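Synaptonemal complex protein 2 (PDB 5IWZ) is a major building block of the axial and lateral elements of synaptonemal complexes, required for normal chromosome synapsis in meiosis and for male and female fertility. Local coordinates at residues R7-L10 with Q11-E14; A124-N127 with M128-L132; Q236-A239 with Y240-S244. All blocks are in the same frame, centred on the assembly; numbering follows the deposited sequence.

Interaction 1 (R7-L10 with Q11-E14); sequences RPDL and QQLE
D9 has its CG swung opposite the backbone N (chi1 -171°), which brings the carboxylate forward to the chain that follows, while Q11 places its CG beside its own backbone N (chi1 -57°) and runs on extended, carrying its amide back to D9. The two side chains cross at an angle, the amide nitrogen reaching the carboxylate. D9 OD2 is gripped twice by Q11. The backbone N of Q11 reaches it at 3.1 Å, well above the carboxylate plane, and Q11 NE2 reaches it at 3.2 Å from the side of the other oxygen, on the syn lone pair. NE2 also makes a weak bond to D9 OD1, so both carboxylate oxygens face the same amide nitrogen. The two flat groups are not coplanar; their planes are turned 50° apart. Having backbone and side-chain donors of one residue on a single oxygen limits the rotation of the carboxylate. Q12 comes to D9 by its aliphatic part: Q12 CG lies 3.4 Å from D9 CB, and the chain bends after CG. Beneath these side chains the main chain coils tightly. D9 O accepts the Q12 N at 2.9 Å, and L10 O accepts the L13 N at 3.0 Å. The L10 side chain leaves 11-14 and packs on I35 and I37, while L13 touches L29 and L32 of helix 27-32. The bond from Q11 N back to D9 OD2 is an Asx turn, here laid over two successive i to i+3 turns, with Q12 at the N-cap position: a helix-entry arrangement, here leading into helix 13-23, the first helix of the chain.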
loop_
_atom_site.group_PDB
_atom_site.type_symbol
_atom_site.label_atom_id
_atom_site.label_comp_id
_atom_site.label_asym_id
_atom_site.label_seq_id
_atom_site.Cartn_x
_atom_site.Cartn_y
_atom_site.Cartn_z
ATOM N N ARG A 7 11.655 -6.108 35.248
ATOM C CA ARG A 7 10.370 -6.319 34.602
ATOM C C ARG A 7 9.867 -5.005 34.013
ATOM O O ARG A 7 9.844 -3.988 34.715
ATOM C CB ARG A 7 9.355 -6.866 35.594
ATOM N N PRO A 8 9.480 -4.988 32.742
ATOM C CA PRO A 8 8.930 -3.760 32.152
ATOM C C PRO A 8 7.543 -3.483 32.707
ATOM O O PRO A 8 6.782 -4.405 33.000
ATOM C CB PRO A 8 8.870 -4.077 30.651
ATOM C CG PRO A 8 9.499 -5.466 30.475
ATOM C CD PRO A 8 9.439 -6.130 31.815
ATOM N N ASP A 9 7.210 -2.201 32.850
ATOM C CA ASP A 9 5.929 -1.793 33.432
ATOM C C ASP A 9 5.162 -0.913 32.450
ATOM O O ASP A 9 5.545 0.240 32.217
ATOM C CB ASP A 9 6.139 -1.061 34.756
ATOM C CG ASP A 9 4.828 -0.800 35.501
ATOM O OD1 ASP A 9 4.865 -0.159 36.576
ATOM O OD2 ASP A 9 3.759 -1.239 35.014
ATOM N N LEU A 10 4.052 -1.441 31.914
ATOM C CA LEU A 10 3.241 -0.667 30.971
ATOM C C LEU A 10 2.744 0.638 31.577
ATOM O O LEU A 10 2.642 1.649 30.869
ATOM C CB LEU A 10 2.053 -1.486 30.481
ATOM C CG LEU A 10 2.426 -2.547 29.456
ATOM C CD1 LEU A 10 1.258 -3.480 29.264
ATOM C CD2 LEU A 10 2.821 -1.899 28.138
ATOM N N GLN A 11 2.442 0.646 32.878
ATOM C CA GLN A 11 1.998 1.869 33.536
ATOM C C GLN A 11 3.031 2.984 33.456
ATOM O O GLN A 11 2.701 4.139 33.750
ATOM C CB GLN A 11 1.670 1.577 35.002
ATOM C CG GLN A 11 0.629 0.495 35.190
ATOM C CD GLN A 11 0.499 0.076 36.638
ATOM O OE1 GLN A 11 -0.597 0.088 37.204
ATOM N NE2 GLN A 11 1.625 -0.290 37.255
ATOM N N GLN A 12 4.259 2.661 33.063
ATOM C CA GLN A 12 5.371 3.590 32.963
ATOM C C GLN A 12 5.575 4.115 31.550
ATOM O O GLN A 12 6.630 4.696 31.271
ATOM C CB GLN A 12 6.652 2.902 33.431
ATOM C CG GLN A 12 6.563 2.352 34.817
ATOM C CD GLN A 12 7.048 3.345 35.829
ATOM O OE1 GLN A 12 8.214 3.317 36.232
ATOM N NE2 GLN A 12 6.162 4.246 36.243
ATOM N N LEU A 13 4.598 3.909 30.659
ATOM C CA LEU A 13 4.722 4.324 29.264
ATOM C C LEU A 13 5.227 5.752 29.134
ATOM O O LEU A 13 6.147 6.021 28.356
ATOM C CB LEU A 13 3.378 4.183 28.539
ATOM C CG LEU A 13 3.379 4.608 27.060
ATOM C CD1 LEU A 13 4.351 3.769 26.230
ATOM C CD2 LEU A 13 1.969 4.560 26.428
ATOM N N GLU A 14 4.624 6.694 29.873
ATOM C CA GLU A 14 5.047 8.082 29.718
ATOM C C GLU A 14 6.485 8.271 30.185
ATOM O O GLU A 14 7.258 9.006 29.554
ATOM C CB GLU A 14 4.102 9.032 30.456
ATOM C CG GLU A 14 4.513 10.490 30.292
ATOM C CD GLU A 14 3.387 11.497 30.563
ATOM O OE1 GLU A 14 2.235 11.085 30.816
ATOM O OE2 GLU A 14 3.668 12.714 30.508
#

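Interaction 2 (A124-N127 with M128-L132); sequences AVMN and MIEDL
M126 and E130 touch one helical turn apart because the methionine chain bends toward the next turn. Its CG stands opposite the backbone N (chi1 173°), and bends at the next two torsions carry the terminal methyl forward along the helix, so that M126 CE rests 4.1 Å from E130 CB. E130 stretches its own chain out fully. Its carboxylate approaches the N127 amide loosely, N127 OD1 and E130 OE1 being 4.2 Å apart with the two planes turned 66° to each other, a contact of neighbours and not a bond. D131 takes another course: its CG sits beside its own backbone N (chi1 -66°), which tucks the carboxylate back over the preceding turn, D131 OD2 lying 3.0 Å from N127 O. Both of these oxygens are acceptors, so the approach is probably unfavourable in itself; each has a donor of its own. N127 O takes the D131 N at 2.8 Å, and D131 OD2 is hydrogen-bonded to S70. I129 lays its CG1 3.6 Å from V125 O, while M128 is extended as far as the sulfur and bends only at the last torsion, leading away from the preceding turn. The backbone beneath is regular alpha helix. Each of M128, I129, E130 and D131 gives its N-H to the carbonyl four residues earlier, the M128 N bond to A124 O being 2.9 Å. Around helix 123-141 the faces are shared out: M126 and E130 meet E174, on helix 169-185, and V125 meets I171 there; M128 and D131 face helix 66-79; L132 packs against helix 99-108; and V125 and I129 touch helix 111-115.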
loop_
_atom_site.group_PDB
_atom_site.type_symbol
_atom_site.label_atom_id
_atom_site.label_comp_id
_atom_site.label_asym_id
_atom_site.label_seq_id
_atom_site.Cartn_x
_atom_site.Cartn_y
_atom_site.Cartn_z
ATOM N N ALA A 124 12.779 -0.148 5.732
ATOM C CA ALA A 124 12.499 0.488 7.012
ATOM C C ALA A 124 11.522 1.640 6.827
ATOM O O ALA A 124 10.605 1.823 7.637
ATOM C CB ALA A 124 13.793 0.977 7.654
ATOM N N VAL A 125 11.695 2.417 5.750
ATOM C CA VAL A 125 10.756 3.491 5.427
ATOM C C VAL A 125 9.382 2.923 5.120
ATOM O O VAL A 125 8.355 3.488 5.512
ATOM C CB VAL A 125 11.275 4.331 4.246
ATOM C CG1 VAL A 125 10.172 5.263 3.738
ATOM C CG2 VAL A 125 12.502 5.111 4.649
ATOM N N MET A 126 9.344 1.803 4.399
ATOM C CA MET A 126 8.083 1.136 4.105
ATOM C C MET A 126 7.340 0.789 5.388
ATOM O O MET A 126 6.145 1.076 5.528
ATOM C CB MET A 126 8.358 -0.124 3.281
ATOM C CG MET A 126 7.153 -1.008 3.039
ATOM S SD MET A 126 5.937 -0.227 1.958
ATOM C CE MET A 126 4.594 0.052 3.098
ATOM N N ASN A 127 8.040 0.162 6.334
ATOM C CA ASN A 127 7.419 -0.215 7.600
ATOM C C ASN A 127 6.992 1.018 8.392
ATOM O O ASN A 127 5.947 1.008 9.045
ATOM C CB ASN A 127 8.387 -1.059 8.426
ATOM C CG ASN A 127 8.809 -2.348 7.720
ATOM O OD1 ASN A 127 8.065 -2.900 6.906
ATOM N ND2 ASN A 127 10.013 -2.829 8.037
ATOM N N MET A 128 7.787 2.085 8.342
ATOM C CA MET A 128 7.477 3.282 9.126
ATOM C C MET A 128 6.165 3.895 8.674
ATOM O O MET A 128 5.310 4.244 9.497
ATOM C CB MET A 128 8.612 4.304 9.016
ATOM C CG MET A 128 8.350 5.591 9.840
ATOM S SD MET A 128 9.547 6.892 9.508
ATOM C CE MET A 128 8.836 7.752 8.102
ATOM N N ILE A 129 5.978 4.009 7.354
ATOM C CA ILE A 129 4.750 4.586 6.812
ATOM C C ILE A 129 3.564 3.667 7.075
ATOM O O ILE A 129 2.441 4.121 7.334
ATOM C CB ILE A 129 4.939 4.859 5.304
ATOM C CG1 ILE A 129 5.866 6.057 5.099
ATOM C CG2 ILE A 129 3.602 5.054 4.609
ATOM C CD1 ILE A 129 5.411 7.295 5.854
ATOM N N GLU A 130 3.775 2.358 6.958
ATOM C CA GLU A 130 2.723 1.417 7.312
ATOM C C GLU A 130 2.337 1.565 8.781
ATOM O O GLU A 130 1.145 1.583 9.124
ATOM C CB GLU A 130 3.204 0.003 7.003
ATOM C CG GLU A 130 2.168 -1.070 7.117
ATOM C CD GLU A 130 2.796 -2.447 7.000
ATOM O OE1 GLU A 130 3.932 -2.550 6.452
ATOM O OE2 GLU A 130 2.158 -3.417 7.469
ATOM N N ASP A 131 3.336 1.703 9.666
ATOM C CA ASP A 131 3.047 1.935 11.083
ATOM C C ASP A 131 2.285 3.237 11.295
ATOM O O ASP A 131 1.406 3.323 12.168
ATOM C CB ASP A 131 4.347 1.960 11.885
ATOM C CG ASP A 131 5.047 0.611 11.904
ATOM O OD1 ASP A 131 4.342 -0.425 11.805
ATOM O OD2 ASP A 131 6.296 0.595 11.996
ATOM N N LEU A 132 2.630 4.273 10.533
ATOM C CA LEU A 132 1.914 5.543 10.654
ATOM C C LEU A 132 0.445 5.383 10.258
ATOM O O LEU A 132 -0.460 5.826 10.979
ATOM C CB LEU A 132 2.605 6.600 9.796
ATOM C CG LEU A 132 2.047 8.026 9.859
ATOM C CD1 LEU A 132 2.466 8.711 11.132
ATOM C CD2 LEU A 132 2.525 8.824 8.680
#

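Interaction 3 (Q236-A239 with Y240-S244); sequences QELA and YEWFS
L238 stands over the indole of W242, one helical turn on, with its CB almost centred above the six-membered ring: CB lies 3.8 Å from the ring centroid, 7° off the normal. This is a CH-pi contact over the face. L238 CD1 extends the contact to the CZ2-CH2 edge of the same ring, 4.0 Å from W242 CZ2. L238 O also lies over a face of W242, 3.2 Å from CG, and the same carbonyl accepts W242 N at 2.8 Å, nearly in line with its C=O. A weaker bond from E241 N goes to that oxygen too, so one carbonyl serves two backbone donors. Y240 is turned quite differently: it offers its edge, with CD2 3.3 Å from Q236 O near the ring plane, and its hydroxyl is hydrogen-bonded to N250. On the outer side E237 OE1 and E241 OE2 come within 4.5 Å, like charges that probably repel somewhat. F243, the first residue to leave helical geometry, still bonds through its N to A239 O at 3.1 Å, and its ring meets that of F252. With the apolar L238, A239, W242 and F243 turned into the fold and the two glutamates outside, this is the closing turn of an amphipathic helix packed on helices 197-212 and 246-253, as in alpha-helical solenoid folds.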
loop_
_atom_site.group_PDB
_atom_site.type_symbol
_atom_site.label_atom_id
_atom_site.label_comp_id
_atom_site.label_asym_id
_atom_site.label_seq_id
_atom_site.Cartn_x
_atom_site.Cartn_y
_atom_site.Cartn_z
ATOM N N GLN A 236 -20.260 9.642 -15.864
ATOM C CA GLN A 236 -20.632 9.766 -17.271
ATOM C C GLN A 236 -20.122 11.067 -17.871
ATOM O O GLN A 236 -19.886 11.143 -19.083
ATOM C CB GLN A 236 -22.150 9.657 -17.436
ATOM C CG GLN A 236 -22.700 8.276 -17.131
ATOM C CD GLN A 236 -21.974 7.191 -17.905
ATOM O OE1 GLN A 236 -21.934 7.212 -19.137
ATOM N NE2 GLN A 236 -21.377 6.242 -17.181
ATOM N N GLU A 237 -19.967 12.105 -17.053
ATOM C CA GLU A 237 -19.383 13.368 -17.484
ATOM C C GLU A 237 -17.902 13.464 -17.157
ATOM O O GLU A 237 -17.123 13.966 -17.978
ATOM C CB GLU A 237 -20.107 14.549 -16.834
ATOM C CG GLU A 237 -19.541 15.900 -17.243
ATOM C CD GLU A 237 -20.415 17.070 -16.805
ATOM O OE1 GLU A 237 -19.911 18.214 -16.774
ATOM O OE2 GLU A 237 -21.606 16.852 -16.495
ATOM N N LEU A 238 -17.509 12.974 -15.971
ATOM C CA LEU A 238 -16.129 13.088 -15.515
ATOM C C LEU A 238 -15.185 12.233 -16.343
ATOM O O LEU A 238 -13.999 12.562 -16.456
ATOM C CB LEU A 238 -16.037 12.697 -14.037
ATOM C CG LEU A 238 -16.777 13.699 -13.134
ATOM C CD1 LEU A 238 -17.132 13.104 -11.772
ATOM C CD2 LEU A 238 -15.950 14.964 -12.963
ATOM N N ALA A 239 -15.681 11.129 -16.907
ATOM C CA ALA A 239 -14.839 10.301 -17.766
ATOM C C ALA A 239 -14.223 11.124 -18.890
ATOM O O ALA A 239 -13.045 10.949 -19.227
ATOM C CB ALA A 239 -15.650 9.142 -18.348
ATOM N N TYR A 240 -15.002 12.041 -19.468
ATOM C CA TYR A 240 -14.522 12.834 -20.589
ATOM C C TYR A 240 -13.650 14.010 -20.163
ATOM O O TYR A 240 -12.936 14.563 -21.004
ATOM C CB TYR A 240 -15.721 13.300 -21.426
ATOM C CG TYR A 240 -16.437 12.102 -22.026
ATOM C CD1 TYR A 240 -15.872 11.396 -23.081
ATOM C CD2 TYR A 240 -17.644 11.650 -21.507
ATOM C CE1 TYR A 240 -16.496 10.279 -23.619
ATOM C CE2 TYR A 240 -18.286 10.542 -22.038
ATOM C CZ TYR A 240 -17.706 9.857 -23.097
ATOM O OH TYR A 240 -18.335 8.750 -23.626
ATOM N N GLU A 241 -13.680 14.398 -18.890
ATOM C CA GLU A 241 -12.720 15.369 -18.375
ATOM C C GLU A 241 -11.416 14.699 -17.958
ATOM O O GLU A 241 -10.335 15.265 -18.152
ATOM C CB GLU A 241 -13.308 16.115 -17.178
ATOM C CG GLU A 241 -14.700 16.648 -17.421
ATOM C CD GLU A 241 -14.987 17.883 -16.600
ATOM O OE1 GLU A 241 -14.543 18.976 -17.005
ATOM O OE2 GLU A 241 -15.642 17.758 -15.546
ATOM N N TRP A 242 -11.508 13.489 -17.407
ATOM C CA TRP A 242 -10.348 12.796 -16.858
ATOM C C TRP A 242 -9.479 12.128 -17.928
ATOM O O TRP A 242 -8.277 11.948 -17.707
ATOM C CB TRP A 242 -10.815 11.755 -15.843
ATOM C CG TRP A 242 -11.362 12.356 -14.587
ATOM C CD1 TRP A 242 -11.210 13.649 -14.159
ATOM C CD2 TRP A 242 -12.144 11.690 -13.582
ATOM N NE1 TRP A 242 -11.856 13.828 -12.951
ATOM C CE2 TRP A 242 -12.435 12.643 -12.578
ATOM C CE3 TRP A 242 -12.639 10.391 -13.440
ATOM C CZ2 TRP A 242 -13.191 12.330 -11.452
ATOM C CZ3 TRP A 242 -13.383 10.083 -12.308
ATOM C CH2 TRP A 242 -13.647 11.046 -11.331
ATOM N N PHE A 243 -10.041 11.760 -19.081
ATOM C CA PHE A 243 -9.295 10.987 -20.071
ATOM C C PHE A 243 -9.416 11.640 -21.443
ATOM O O PHE A 243 -10.493 11.636 -22.048
ATOM C CB PHE A 243 -9.775 9.536 -20.094
ATOM C CG PHE A 243 -9.709 8.849 -18.750
ATOM C CD1 PHE A 243 -8.489 8.469 -18.206
ATOM C CD2 PHE A 243 -10.865 8.573 -18.035
ATOM C CE1 PHE A 243 -8.426 7.827 -16.970
ATOM C CE2 PHE A 243 -10.809 7.931 -16.808
ATOM C CZ PHE A 243 -9.582 7.558 -16.270
ATOM N N SER A 244 -8.295 12.184 -21.934
ATOM C CA SER A 244 -8.284 12.878 -23.219
ATOM C C SER A 244 -8.698 11.956 -24.364
ATOM O O SER A 244 -9.354 12.399 -25.316
ATOM C CB SER A 244 -6.895 13.459 -23.491
ATOM O OG SER A 244 -6.500 14.380 -22.488
#

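The three contacts are local ones, set in series along an N-terminal piece of the protein: a helix entry, a turn in the first half of a helix and a helix exit. None touches another. The centres of interactions 1 and 2 are 24 Å apart, with about 14 Å between their nearest atoms; interactions 2 and 3 lie 35 Å apart between centres. Interactions 1 and 3, at 56 Å, fall on opposite sides of the chain's centre, while interaction 2 lies about 10 Å from it. They thus sample the length of the helical array, whose armadillo-repeat-like region takes in interaction 2 and the helix-side half of interaction 1. No ligand is involved in any of the three.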